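PDB 2X3H: K5 lyase from Enterobacteria phage k1-5, which probably cleaves the glycosaminoglycan-like K5 capsular polysaccharide of its bacterial host by an eliminative lyase mechanism, as part of a trimeric viral tail spike. Local coordinates for residues His319-Val333 with Thr351-Ser365. Residues are numbered along the deposited sequence; the frame is centred on the assembly and turned at random.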
# COMPACT_ATOMS: atom_id res chain seq x y z
N HIS A 319 8.71 -19.40 3.72
CA HIS A 319 8.30 -18.61 2.53
C HIS A 319 7.56 -17.34 2.91
O HIS A 319 6.82 -17.30 3.90
CB HIS A 319 7.36 -19.42 1.63
CG HIS A 319 7.95 -20.66 1.06
ND1 HIS A 319 8.07 -21.84 1.78
CD2 HIS A 319 8.43 -20.93 -0.18
CE1 HIS A 319 8.58 -22.78 1.00
NE2 HIS A 319 8.82 -22.25 -0.19
N GLY A 320 7.71 -16.30 2.09
CA GLY A 320 6.93 -15.07 2.23
C GLY A 320 5.61 -15.29 1.50
O GLY A 320 4.60 -15.63 2.13
N VAL A 321 5.65 -15.14 0.18
CA VAL A 321 4.47 -15.36 -0.67
C VAL A 321 4.81 -16.37 -1.78
O VAL A 321 5.89 -16.31 -2.37
CB VAL A 321 3.97 -14.03 -1.32
CG1 VAL A 321 2.73 -14.28 -2.18
CG2 VAL A 321 3.69 -12.98 -0.25
N THR A 322 3.90 -17.30 -2.05
CA THR A 322 4.04 -18.18 -3.20
C THR A 322 2.93 -17.84 -4.18
O THR A 322 1.85 -17.39 -3.79
CB THR A 322 3.99 -19.68 -2.82
OG1 THR A 322 2.63 -20.07 -2.59
CG2 THR A 322 4.84 -19.95 -1.56
N VAL A 323 3.22 -18.02 -5.46
CA VAL A 323 2.20 -17.76 -6.47
C VAL A 323 2.37 -18.74 -7.62
O VAL A 323 3.50 -18.97 -8.08
CB VAL A 323 2.23 -16.29 -6.97
CG1 VAL A 323 3.62 -15.95 -7.53
CG2 VAL A 323 1.14 -16.03 -8.02
N GLU A 324 1.25 -19.30 -8.08
CA GLU A 324 1.28 -20.26 -9.18
C GLU A 324 0.61 -19.73 -10.45
O GLU A 324 0.84 -20.23 -11.57
CB GLU A 324 0.58 -21.55 -8.75
CG GLU A 324 0.83 -22.72 -9.69
CD GLU A 324 0.51 -24.05 -9.04
OE1 GLU A 324 0.01 -24.06 -7.89
OE2 GLU A 324 0.78 -25.10 -9.69
N GLY A 325 -0.23 -18.70 -10.29
CA GLY A 325 -1.05 -18.19 -11.38
C GLY A 325 -0.42 -17.05 -12.16
O GLY A 325 0.81 -16.99 -12.31
N SER A 326 -1.26 -16.14 -12.65
CA SER A 326 -0.80 -15.10 -13.58
C SER A 326 -1.35 -13.72 -13.29
O SER A 326 -2.48 -13.57 -12.79
CB SER A 326 -1.18 -15.48 -15.00
OG SER A 326 -2.57 -15.50 -15.12
N ASP A 327 -0.56 -12.71 -13.63
CA ASP A 327 -0.99 -11.31 -13.56
C ASP A 327 -1.41 -10.91 -12.16
O ASP A 327 -2.28 -10.05 -12.00
CB ASP A 327 -2.12 -11.05 -14.55
CG ASP A 327 -1.70 -11.30 -15.98
OD1 ASP A 327 -0.75 -10.63 -16.43
OD2 ASP A 327 -2.34 -12.15 -16.64
N ASN A 328 -0.80 -11.52 -11.14
CA ASN A 328 -1.02 -11.08 -9.77
C ASN A 328 -0.01 -10.03 -9.33
O ASN A 328 1.08 -9.97 -9.89
CB ASN A 328 -0.92 -12.27 -8.83
CG ASN A 328 -1.96 -13.31 -9.13
OD1 ASN A 328 -3.14 -13.13 -8.84
ND2 ASN A 328 -1.53 -14.41 -9.76
N VAL A 329 -0.39 -9.23 -8.34
CA VAL A 329 0.47 -8.19 -7.82
C VAL A 329 0.67 -8.48 -6.34
O VAL A 329 -0.31 -8.65 -5.61
CB VAL A 329 -0.19 -6.80 -7.96
CG1 VAL A 329 0.60 -5.72 -7.18
CG2 VAL A 329 -0.35 -6.43 -9.44
N ILE A 330 1.92 -8.54 -5.91
CA ILE A 330 2.23 -8.83 -4.51
C ILE A 330 3.10 -7.67 -4.03
O ILE A 330 4.28 -7.60 -4.34
CB ILE A 330 2.98 -10.18 -4.40
CG1 ILE A 330 2.13 -11.32 -4.97
CG2 ILE A 330 3.38 -10.48 -2.96
CD1 ILE A 330 2.96 -12.43 -5.59
N ASN A 331 2.50 -6.75 -3.28
CA ASN A 331 3.20 -5.52 -2.90
C ASN A 331 3.61 -5.51 -1.43
O ASN A 331 2.82 -5.85 -0.55
CB ASN A 331 2.34 -4.28 -3.24
CG ASN A 331 3.18 -2.99 -3.34
OD1 ASN A 331 2.97 -2.05 -2.59
ND2 ASN A 331 4.14 -2.96 -4.27
N ASN A 332 4.86 -5.14 -1.18
CA ASN A 332 5.37 -4.92 0.17
C ASN A 332 5.34 -6.16 1.07
O ASN A 332 4.60 -6.19 2.05
CB ASN A 332 4.63 -3.77 0.86
CG ASN A 332 4.90 -2.43 0.21
OD1 ASN A 332 4.13 -1.48 0.40
ND2 ASN A 332 5.97 -2.35 -0.55
N VAL A 333 6.15 -7.15 0.72
CA VAL A 333 6.37 -8.32 1.58
C VAL A 333 7.61 -8.05 2.43
O VAL A 333 8.73 -8.01 1.91
CB VAL A 333 6.59 -9.60 0.77
CG1 VAL A 333 6.70 -10.81 1.69
CG2 VAL A 333 5.45 -9.80 -0.24
N THR A 351 12.68 -18.25 1.31
CA THR A 351 12.27 -17.82 -0.02
C THR A 351 11.21 -16.74 0.15
O THR A 351 10.09 -17.05 0.57
CB THR A 351 11.65 -19.00 -0.81
OG1 THR A 351 12.60 -20.07 -0.92
CG2 THR A 351 11.25 -18.56 -2.22
N ILE A 352 11.52 -15.48 -0.13
CA ILE A 352 10.53 -14.42 0.11
C ILE A 352 9.42 -14.39 -0.95
O ILE A 352 8.27 -14.02 -0.65
CB ILE A 352 11.21 -13.02 0.30
CG1 ILE A 352 10.23 -11.99 0.87
CG2 ILE A 352 11.80 -12.51 -1.01
CD1 ILE A 352 10.90 -10.79 1.48
N ALA A 353 9.77 -14.80 -2.17
CA ALA A 353 8.77 -14.91 -3.24
C ALA A 353 9.12 -16.14 -4.08
O ALA A 353 10.25 -16.27 -4.56
CB ALA A 353 8.78 -13.65 -4.12
N ARG A 354 8.15 -17.03 -4.24
CA ARG A 354 8.34 -18.27 -4.99
C ARG A 354 7.34 -18.33 -6.13
O ARG A 354 6.14 -18.24 -5.89
CB ARG A 354 8.16 -19.49 -4.06
CG ARG A 354 8.28 -20.82 -4.77
CD ARG A 354 8.24 -21.98 -3.77
NE ARG A 354 8.38 -23.28 -4.42
CZ ARG A 354 8.52 -24.43 -3.77
NH1 ARG A 354 8.56 -24.45 -2.43
NH2 ARG A 354 8.62 -25.57 -4.45
N PHE A 355 7.85 -18.46 -7.35
CA PHE A 355 7.02 -18.47 -8.54
C PHE A 355 6.95 -19.90 -9.02
O PHE A 355 7.90 -20.44 -9.59
CB PHE A 355 7.59 -17.50 -9.59
CG PHE A 355 7.64 -16.07 -9.08
CD1 PHE A 355 8.73 -15.62 -8.37
CD2 PHE A 355 6.57 -15.21 -9.28
CE1 PHE A 355 8.76 -14.30 -7.87
CE2 PHE A 355 6.59 -13.91 -8.79
CZ PHE A 355 7.69 -13.46 -8.09
N ILE A 356 5.80 -20.51 -8.74
CA ILE A 356 5.62 -21.95 -8.87
C ILE A 356 5.19 -22.35 -10.27
O ILE A 356 4.30 -21.74 -10.85
CB ILE A 356 4.52 -22.44 -7.91
CG1 ILE A 356 4.90 -22.15 -6.46
CG2 ILE A 356 4.21 -23.92 -8.14
CD1 ILE A 356 3.78 -22.43 -5.47
N GLY A 357 5.81 -23.40 -10.79
CA GLY A 357 5.34 -23.98 -12.04
C GLY A 357 5.36 -23.01 -13.20
O GLY A 357 6.42 -22.48 -13.55
N THR A 358 4.19 -22.77 -13.80
CA THR A 358 4.10 -21.88 -14.96
C THR A 358 3.72 -20.45 -14.57
O THR A 358 3.33 -19.65 -15.44
CB THR A 358 3.08 -22.39 -16.00
OG1 THR A 358 1.80 -22.55 -15.39
CG2 THR A 358 3.53 -23.72 -16.57
N ALA A 359 3.84 -20.12 -13.29
CA ALA A 359 3.53 -18.77 -12.82
C ALA A 359 4.11 -17.75 -13.79
O ALA A 359 5.30 -17.82 -14.13
CB ALA A 359 4.11 -18.55 -11.45
N ASN A 360 3.29 -16.77 -14.18
CA ASN A 360 3.70 -15.82 -15.20
C ASN A 360 3.09 -14.44 -15.05
O ASN A 360 1.97 -14.28 -14.56
CB ASN A 360 3.37 -16.37 -16.59
CG ASN A 360 1.88 -16.61 -16.79
OD1 ASN A 360 1.34 -17.66 -16.38
ND2 ASN A 360 1.21 -15.66 -17.44
N ASN A 361 3.85 -13.44 -15.48
CA ASN A 361 3.37 -12.07 -15.55
C ASN A 361 2.98 -11.50 -14.19
O ASN A 361 2.12 -10.61 -14.12
CB ASN A 361 2.24 -11.94 -16.58
CG ASN A 361 2.73 -12.11 -18.02
OD1 ASN A 361 3.33 -11.18 -18.59
ND2 ASN A 361 2.49 -13.29 -18.61
N ASN A 362 3.61 -12.01 -13.13
CA ASN A 362 3.37 -11.50 -11.78
C ASN A 362 4.37 -10.43 -11.39
O ASN A 362 5.42 -10.31 -12.01
CB ASN A 362 3.43 -12.64 -10.76
CG ASN A 362 2.42 -13.73 -11.05
OD1 ASN A 362 1.21 -13.54 -10.82
ND2 ASN A 362 2.89 -14.88 -11.52
N TYR A 363 4.01 -9.64 -10.38
CA TYR A 363 4.91 -8.61 -9.83
C TYR A 363 5.05 -8.85 -8.33
O TYR A 363 4.05 -9.15 -7.68
CB TYR A 363 4.30 -7.21 -10.04
CG TYR A 363 5.04 -6.11 -9.31
CD1 TYR A 363 6.11 -5.47 -9.91
CD2 TYR A 363 4.66 -5.71 -8.04
CE1 TYR A 363 6.83 -4.46 -9.25
CE2 TYR A 363 5.34 -4.68 -7.37
CZ TYR A 363 6.43 -4.07 -7.98
OH TYR A 363 7.11 -3.08 -7.30
N ALA A 364 6.25 -8.70 -7.78
CA ALA A 364 6.40 -8.72 -6.31
C ALA A 364 7.38 -7.65 -5.88
O ALA A 364 8.45 -7.52 -6.48
CB ALA A 364 6.89 -10.10 -5.85
N SER A 365 7.04 -6.91 -4.83
CA SER A 365 8.02 -6.00 -4.21
C SER A 365 8.31 -6.50 -2.81
O SER A 365 7.39 -6.72 -2.01
CB SER A 365 7.53 -4.55 -4.22
OG SER A 365 6.28 -4.41 -3.55
O HOH W 1 11.25 -22.25 -1.90
O HOH W 2 0.29 -20.19 -14.27
O HOH W 3 1.50 -8.34 -12.45
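Val321 and Val323 pair in parallel with Ala353 and Phe355, and Val329 and Ile330 with Tyr363 and Ala364, in two backbone ladders. The first runs through bonds such as Val323 N to Arg354 O (3.0 Å), the second through Ile330 N to Tyr363 O (2.8 Å). Between them the register slips by two residues, taken up by the type II' turn from Ile356 to Ala359. These are successive coils of a right-handed parallel beta-helix, the fold of many phage tail spikes and polysaccharide lyases.

At the bend the Asn362 amide serves the neighbouring coil through both ends, forming an asparagine ladder with Asn328. Its OD1 accepts from Asn328 N (2.9 Å) and Asn328 ND2 (3.1 Å), while its ND2 donates almost straight (170°) to Gly325 O. Asn360 N reaches that carbonyl from the opposite face. Asn328 repeats this on the preceding coil, its OD1 accepting from Asn301 N and its ND2 donating to Gly298 O. Nearby, Asp327 OD1 forms a salt bridge with Arg394 of a neighbouring subunit.

Inside, Val323 CG1, set between backbone N and carbonyl carbon (chi1 57°), meets Phe355 CD2 at 3.5 Å.

On the Thr322 face, the fully extended Arg354 brings NH1 to His319 NE2 (3.2 Å), its guanidinium 21° from the imidazole plane; His319 ND1 bonds to Tyr290 O, and Arg354 NE forms a salt bridge with Glu379.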